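PDB 7KWD: alkaline phosphatase from Thermus thermophilus, which probably hydrolyses phosphate monoesters as a homodimeric, metal-dependent alkaline phosphatase, binding zinc and magnesium ions. Local coordinates for residues A55-Y60 / W288-A293; R164-Y169 / K194-A199. All coordinates share one frame; numbering follows the deposited sequence.

Overall arrangement
Both interactions are helix contacts of the alkaline phosphatase fold, on opposite sides of the chain's centre; their centres lie 35 Å apart and their nearest atoms about 17 Å, so they do not touch. Interaction 1 is buried and joins helix 51-65 to helix 283-306. The side chain of V290 lies about 10 Å from those of the metal ligands D47 and D275, about 13 Å from a bound zinc ion and about 14 Å from the magnesium ion. Interaction 2, partly buried and farther from the chain's centre, joins helix 162-172 to the start of helix 196-202, both between the segments of interaction 1 in sequence. Its A166 side chain is about 11 Å from that of H146, a predicted magnesium ligand.

Interaction 1: A55-Y60 / W288-A293; sequences AIAQAY and WDVLAA
Y60 has a chi1 of -171°, which puts CG opposite the backbone N and carries its ring toward helix 283-306, and V290, with CG1 likewise opposite N (chi1 173°), turns that methyl onto A57. The contact is a helix-helix packing in the alkaline phosphatase fold, an alpha/beta structure whose helices flank a central sheet: helix 51-65 and helix 283-306 cross here at -71°, their local axes 9.9 Å apart. The small A57 sits where the backbones come nearest, its CA 6.9 Å from the CA of V290. A57 CB meets V290 CG1 at 3.6 Å, a methyl-to-methyl contact in which both CB atoms point into the interface.

Beyond this pair, toward the C-terminal end of 55-60, the side chains of Y60 and L291 cross at about a right angle. Y60 CD1 lies 4.1 Å from L291 CD1, which approaches the phenol ring obliquely. Within 288-293, the same methyl rests 3.8 Å above the plane of the W288 ring, offset toward its rim. L291 CD1 thus touches both aromatic side chains; the close contacts are between carbons, and no hydrogen bond crosses between the segments.

Q65, farther along helix 51-65, touches Y60, W288 and L291, while F49 and I274 pack on V290, extending the buried cluster. On the side of helix 51-65 turned away from this contact, Q58 NE2 hydrogen-bonds N84 OD1 of the second subunit, so the helix also belongs to the dimer interface. Y60 OH reaches obliquely toward the indole of W288, stopping 4.4 Å from CZ2.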
loop_
_atom_site.group_PDB
_atom_site.type_symbol
_atom_site.label_atom_id
_atom_site.label_comp_id
_atom_site.label_asym_id
_atom_site.label_seq_id
_atom_site.Cartn_x
_atom_site.Cartn_y
_atom_site.Cartn_z
ATOM N N ALA A 55 1.431 -1.355 -8.599
ATOM C CA ALA A 55 2.570 -0.640 -9.157
ATOM C C ALA A 55 3.410 -1.540 -10.054
ATOM O O ALA A 55 3.891 -1.100 -11.107
ATOM C CB ALA A 55 3.429 -0.086 -8.020
ATOM N N ILE A 56 3.612 -2.802 -9.637
ATOM C CA ILE A 56 4.394 -3.749 -10.444
ATOM C C ILE A 56 3.704 -4.042 -11.772
ATOM O O ILE A 56 4.347 -4.052 -12.819
ATOM C CB ILE A 56 4.656 -5.052 -9.657
ATOM C CG1 ILE A 56 5.660 -4.815 -8.529
ATOM C CG2 ILE A 56 5.209 -6.133 -10.582
ATOM C CD1 ILE A 56 5.594 -5.904 -7.418
ATOM N N ALA A 57 2.402 -4.341 -11.744
ATOM C CA ALA A 57 1.705 -4.640 -12.990
ATOM C C ALA A 57 1.611 -3.413 -13.897
ATOM O O ALA A 57 1.695 -3.522 -15.130
ATOM C CB ALA A 57 0.304 -5.153 -12.692
ATOM N N GLN A 58 1.339 -2.250 -13.304
ATOM C CA GLN A 58 1.319 -0.997 -14.057
ATOM C C GLN A 58 2.632 -0.790 -14.810
ATOM O O GLN A 58 2.633 -0.461 -15.995
ATOM C CB GLN A 58 1.071 0.171 -13.103
ATOM C CG GLN A 58 1.011 1.542 -13.767
ATOM C CD GLN A 58 0.831 2.660 -12.742
ATOM O OE1 GLN A 58 -0.145 3.410 -12.785
ATOM N NE2 GLN A 58 1.777 2.771 -11.815
ATOM N N ALA A 59 3.756 -1.002 -14.119
ATOM C CA ALA A 59 5.063 -0.822 -14.726
ATOM C C ALA A 59 5.324 -1.897 -15.755
ATOM O O ALA A 59 5.826 -1.611 -16.847
ATOM C CB ALA A 59 6.151 -0.843 -13.651
ATOM N N TYR A 60 4.972 -3.141 -15.432
ATOM C CA TYR A 60 5.254 -4.235 -16.355
ATOM C C TYR A 60 4.521 -4.035 -17.679
ATOM O O TYR A 60 5.083 -4.237 -18.758
ATOM C CB TYR A 60 4.870 -5.565 -15.714
ATOM C CG TYR A 60 5.332 -6.762 -16.533
ATOM C CD1 TYR A 60 4.545 -7.276 -17.530
ATOM C CD2 TYR A 60 6.589 -7.346 -16.330
ATOM C CE1 TYR A 60 4.973 -8.338 -18.303
ATOM C CE2 TYR A 60 7.008 -8.434 -17.102
ATOM C CZ TYR A 60 6.212 -8.913 -18.077
ATOM O OH TYR A 60 6.621 -9.973 -18.868
ATOM N N TRP A 288 0.907 -12.209 -13.233
ATOM C CA TRP A 288 0.116 -12.791 -14.311
ATOM C C TRP A 288 -1.355 -12.925 -13.927
ATOM O O TRP A 288 -2.218 -12.814 -14.803
ATOM C CB TRP A 288 0.724 -14.134 -14.777
ATOM C CG TRP A 288 1.835 -13.839 -15.739
ATOM C CD1 TRP A 288 3.164 -13.909 -15.492
ATOM C CD2 TRP A 288 1.704 -13.361 -17.084
ATOM N NE1 TRP A 288 3.868 -13.522 -16.591
ATOM C CE2 TRP A 288 2.996 -13.181 -17.588
ATOM C CE3 TRP A 288 0.623 -13.085 -17.908
ATOM C CZ2 TRP A 288 3.238 -12.721 -18.878
ATOM C CZ3 TRP A 288 0.863 -12.631 -19.199
ATOM C CH2 TRP A 288 2.160 -12.461 -19.670
ATOM N N ASP A 289 -1.676 -13.124 -12.644
ATOM C CA ASP A 289 -3.094 -13.128 -12.268
ATOM C C ASP A 289 -3.662 -11.711 -12.283
ATOM O O ASP A 289 -4.856 -11.509 -12.555
ATOM C CB ASP A 289 -3.298 -13.794 -10.898
ATOM C CG ASP A 289 -3.534 -15.308 -11.016
ATOM O OD1 ASP A 289 -2.846 -15.932 -11.848
ATOM O OD2 ASP A 289 -4.429 -15.875 -10.330
ATOM N N VAL A 290 -2.819 -10.712 -12.050
ATOM C CA VAL A 290 -3.281 -9.342 -12.207
ATOM C C VAL A 290 -3.493 -9.025 -13.671
ATOM O O VAL A 290 -4.444 -8.322 -14.025
ATOM C CB VAL A 290 -2.290 -8.358 -11.571
ATOM C CG1 VAL A 290 -2.702 -6.923 -11.897
ATOM C CG2 VAL A 290 -2.270 -8.553 -10.074
ATOM N N LEU A 291 -2.607 -9.545 -14.548
ATOM C CA LEU A 291 -2.750 -9.325 -15.986
ATOM C C LEU A 291 -3.945 -10.110 -16.526
ATOM O O LEU A 291 -4.679 -9.623 -17.385
ATOM C CB LEU A 291 -1.473 -9.721 -16.744
ATOM C CG LEU A 291 -0.240 -8.898 -16.397
ATOM C CD1 LEU A 291 0.925 -9.235 -17.293
ATOM C CD2 LEU A 291 -0.495 -7.391 -16.528
ATOM N N ALA A 292 -4.199 -11.290 -15.980
ATOM C CA ALA A 292 -5.410 -12.000 -16.377
ATOM C C ALA A 292 -6.674 -11.235 -15.965
ATOM O O ALA A 292 -7.668 -11.209 -16.699
ATOM C CB ALA A 292 -5.435 -13.390 -15.738
ATOM N N ALA A 293 -6.673 -10.674 -14.756
ATOM C CA ALA A 293 -7.784 -9.824 -14.340
ATOM C C ALA A 293 -7.950 -8.634 -15.282
ATOM O O ALA A 293 -9.079 -8.223 -15.585
ATOM C CB ALA A 293 -7.552 -9.320 -12.917
#

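Interaction 2: R164-Y169 / K194-A199; sequences RIAEQY and KDLYAA
L196 drives its CD1 methyl against helix 162-172, where it meets A166 CB at 3.4 Å, tighter than a usual carbon-carbon contact. The same methyl lies 3.7 Å from A166 C and 3.9 Å from E167 N, so it also lies against the helix backbone beside the short alanine side chain. The chi1 of L196, -109°, is away from any staggered value, consistent with a strained fit, although small errors in placing the side chain could contribute.

Next to this apolar point, K194 brings its NZ end toward E167 OE1, 4.4 Å away, a loose attraction of opposite charges too long for a salt bridge. The carboxylate is held more firmly by R190, which forms a salt bridge with OE2, while R164 NH1, one helical turn away, makes a long salt bridge with E167 OE1 that includes a weak hydrogen bond, 3.4 Å. Q168 CG supports the guanidinium of R164 from one face, 3.6 Å above its plane and over its centre.

The N-cap D195 begins helix 196-202 just before L196, consistent with fixing where the leucine side chain leaves toward helix 162-172. D195 OD1 accepts from A198 N at 2.9 Å in a fairly straight bond (162°), the donor standing well above the carboxylate plane.

Beside A166, L170 of the same helix also packs on L196 and A199. Farther out, Y169 stacks on Y177 of strand 176-178 and lies against helix 147-153, while Y197 rests on L223 and V225 of strand 222-225.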
loop_
_atom_site.group_PDB
_atom_site.type_symbol
_atom_site.label_atom_id
_atom_site.label_comp_id
_atom_site.label_asym_id
_atom_site.label_seq_id
_atom_site.Cartn_x
_atom_site.Cartn_y
_atom_site.Cartn_z
ATOM N N ARG A 164 -20.098 -29.381 1.898
ATOM C CA ARG A 164 -21.458 -28.971 2.235
ATOM C C ARG A 164 -21.881 -27.736 1.443
ATOM O O ARG A 164 -23.025 -27.655 0.972
ATOM C CB ARG A 164 -21.524 -28.708 3.746
ATOM C CG ARG A 164 -22.819 -28.057 4.268
ATOM C CD ARG A 164 -24.088 -28.849 3.901
ATOM N NE ARG A 164 -25.273 -28.095 4.299
ATOM C CZ ARG A 164 -26.422 -28.033 3.621
ATOM N NH1 ARG A 164 -26.581 -28.704 2.485
ATOM N NH2 ARG A 164 -27.412 -27.277 4.095
ATOM N N ILE A 165 -20.972 -26.761 1.291
ATOM C CA ILE A 165 -21.277 -25.547 0.535
ATOM C C ILE A 165 -21.719 -25.892 -0.894
ATOM O O ILE A 165 -22.656 -25.300 -1.424
ATOM C CB ILE A 165 -20.049 -24.612 0.565
ATOM C CG1 ILE A 165 -19.841 -24.050 1.986
ATOM C CG2 ILE A 165 -20.220 -23.429 -0.398
ATOM C CD1 ILE A 165 -18.478 -23.373 2.175
ATOM N N ALA A 166 -21.083 -26.882 -1.511
ATOM C CA ALA A 166 -21.490 -27.310 -2.849
ATOM C C ALA A 166 -22.936 -27.780 -2.862
ATOM O O ALA A 166 -23.671 -27.537 -3.831
ATOM C CB ALA A 166 -20.551 -28.418 -3.353
ATOM N N GLU A 167 -23.372 -28.434 -1.781
ATOM C CA GLU A 167 -24.771 -28.808 -1.680
ATOM C C GLU A 167 -25.636 -27.562 -1.542
ATOM O O GLU A 167 -26.717 -27.458 -2.140
ATOM C CB GLU A 167 -24.997 -29.739 -0.468
ATOM C CG GLU A 167 -24.267 -31.088 -0.459
ATOM C CD GLU A 167 -24.319 -31.743 0.931
ATOM O OE1 GLU A 167 -25.384 -31.705 1.553
ATOM O OE2 GLU A 167 -23.299 -32.249 1.425
ATOM N N GLN A 168 -25.185 -26.610 -0.728
ATOM C CA GLN A 168 -25.925 -25.358 -0.573
ATOM C C GLN A 168 -26.042 -24.611 -1.901
ATOM O O GLN A 168 -27.053 -23.956 -2.160
ATOM C CB GLN A 168 -25.236 -24.503 0.482
ATOM C CG GLN A 168 -25.346 -25.070 1.900
ATOM C CD GLN A 168 -24.589 -24.215 2.892
ATOM O OE1 GLN A 168 -23.397 -24.426 3.114
ATOM N NE2 GLN A 168 -25.276 -23.245 3.490
ATOM N N TYR A 169 -25.005 -24.693 -2.750
ATOM C CA TYR A 169 -25.063 -24.068 -4.073
ATOM C C TYR A 169 -26.170 -24.669 -4.928
ATOM O O TYR A 169 -26.903 -23.944 -5.633
ATOM C CB TYR A 169 -23.720 -24.242 -4.780
ATOM C CG TYR A 169 -22.658 -23.248 -4.427
ATOM C CD1 TYR A 169 -22.784 -22.396 -3.323
ATOM C CD2 TYR A 169 -21.548 -23.119 -5.228
ATOM C CE1 TYR A 169 -21.793 -21.467 -3.040
ATOM C CE2 TYR A 169 -20.560 -22.203 -4.953
ATOM C CZ TYR A 169 -20.682 -21.378 -3.856
ATOM O OH TYR A 169 -19.666 -20.464 -3.611
ATOM N N LYS A 194 -21.244 -38.901 -2.853
ATOM C CA LYS A 194 -22.399 -38.447 -3.630
ATOM C C LYS A 194 -21.979 -37.842 -4.968
ATOM O O LYS A 194 -21.016 -37.080 -5.036
ATOM C CB LYS A 194 -23.156 -37.419 -2.790
ATOM C CG LYS A 194 -24.551 -37.066 -3.234
ATOM C CD LYS A 194 -25.065 -35.841 -2.425
ATOM C CE LYS A 194 -25.526 -36.215 -0.997
ATOM N NZ LYS A 194 -26.679 -35.376 -0.532
ATOM N N ASP A 195 -22.736 -38.142 -6.046
ATOM C CA ASP A 195 -22.469 -37.538 -7.371
ATOM C C ASP A 195 -23.251 -36.222 -7.474
ATOM O O ASP A 195 -24.374 -36.169 -7.983
ATOM C CB ASP A 195 -22.831 -38.504 -8.499
ATOM C CG ASP A 195 -22.477 -37.971 -9.900
ATOM O OD1 ASP A 195 -22.206 -36.760 -10.027
ATOM O OD2 ASP A 195 -22.456 -38.778 -10.881
ATOM N N LEU A 196 -22.650 -35.129 -6.984
ATOM C CA LEU A 196 -23.344 -33.846 -7.043
ATOM C C LEU A 196 -23.509 -33.358 -8.476
ATOM O O LEU A 196 -24.461 -32.631 -8.779
ATOM C CB LEU A 196 -22.589 -32.791 -6.252
ATOM C CG LEU A 196 -23.163 -32.278 -4.957
ATOM C CD1 LEU A 196 -22.457 -30.903 -4.715
ATOM C CD2 LEU A 196 -24.627 -32.126 -4.916
ATOM N N TYR A 197 -22.597 -33.736 -9.372
ATOM C CA TYR A 197 -22.776 -33.363 -10.771
ATOM C C TYR A 197 -24.111 -33.855 -11.279
ATOM O O TYR A 197 -24.875 -33.104 -11.904
ATOM C CB TYR A 197 -21.648 -33.925 -11.623
ATOM C CG TYR A 197 -20.343 -33.169 -11.415
ATOM C CD1 TYR A 197 -20.224 -31.830 -11.754
ATOM C CD2 TYR A 197 -19.253 -33.794 -10.866
ATOM C CE1 TYR A 197 -19.059 -31.150 -11.551
ATOM C CE2 TYR A 197 -18.073 -33.129 -10.686
ATOM C CZ TYR A 197 -17.985 -31.806 -11.019
ATOM O OH TYR A 197 -16.800 -31.146 -10.832
ATOM N N ALA A 198 -24.414 -35.122 -10.997
ATOM C CA ALA A 198 -25.683 -35.690 -11.429
ATOM C C ALA A 198 -26.843 -34.901 -10.855
ATOM O O ALA A 198 -27.844 -34.677 -11.539
ATOM C CB ALA A 198 -25.782 -37.164 -11.013
ATOM N N ALA A 199 -26.721 -34.464 -9.593
ATOM C CA ALA A 199 -27.820 -33.738 -8.962
ATOM C C ALA A 199 -28.016 -32.365 -9.602
ATOM O O ALA A 199 -29.150 -31.909 -9.777
ATOM C CB ALA A 199 -27.563 -33.611 -7.463
#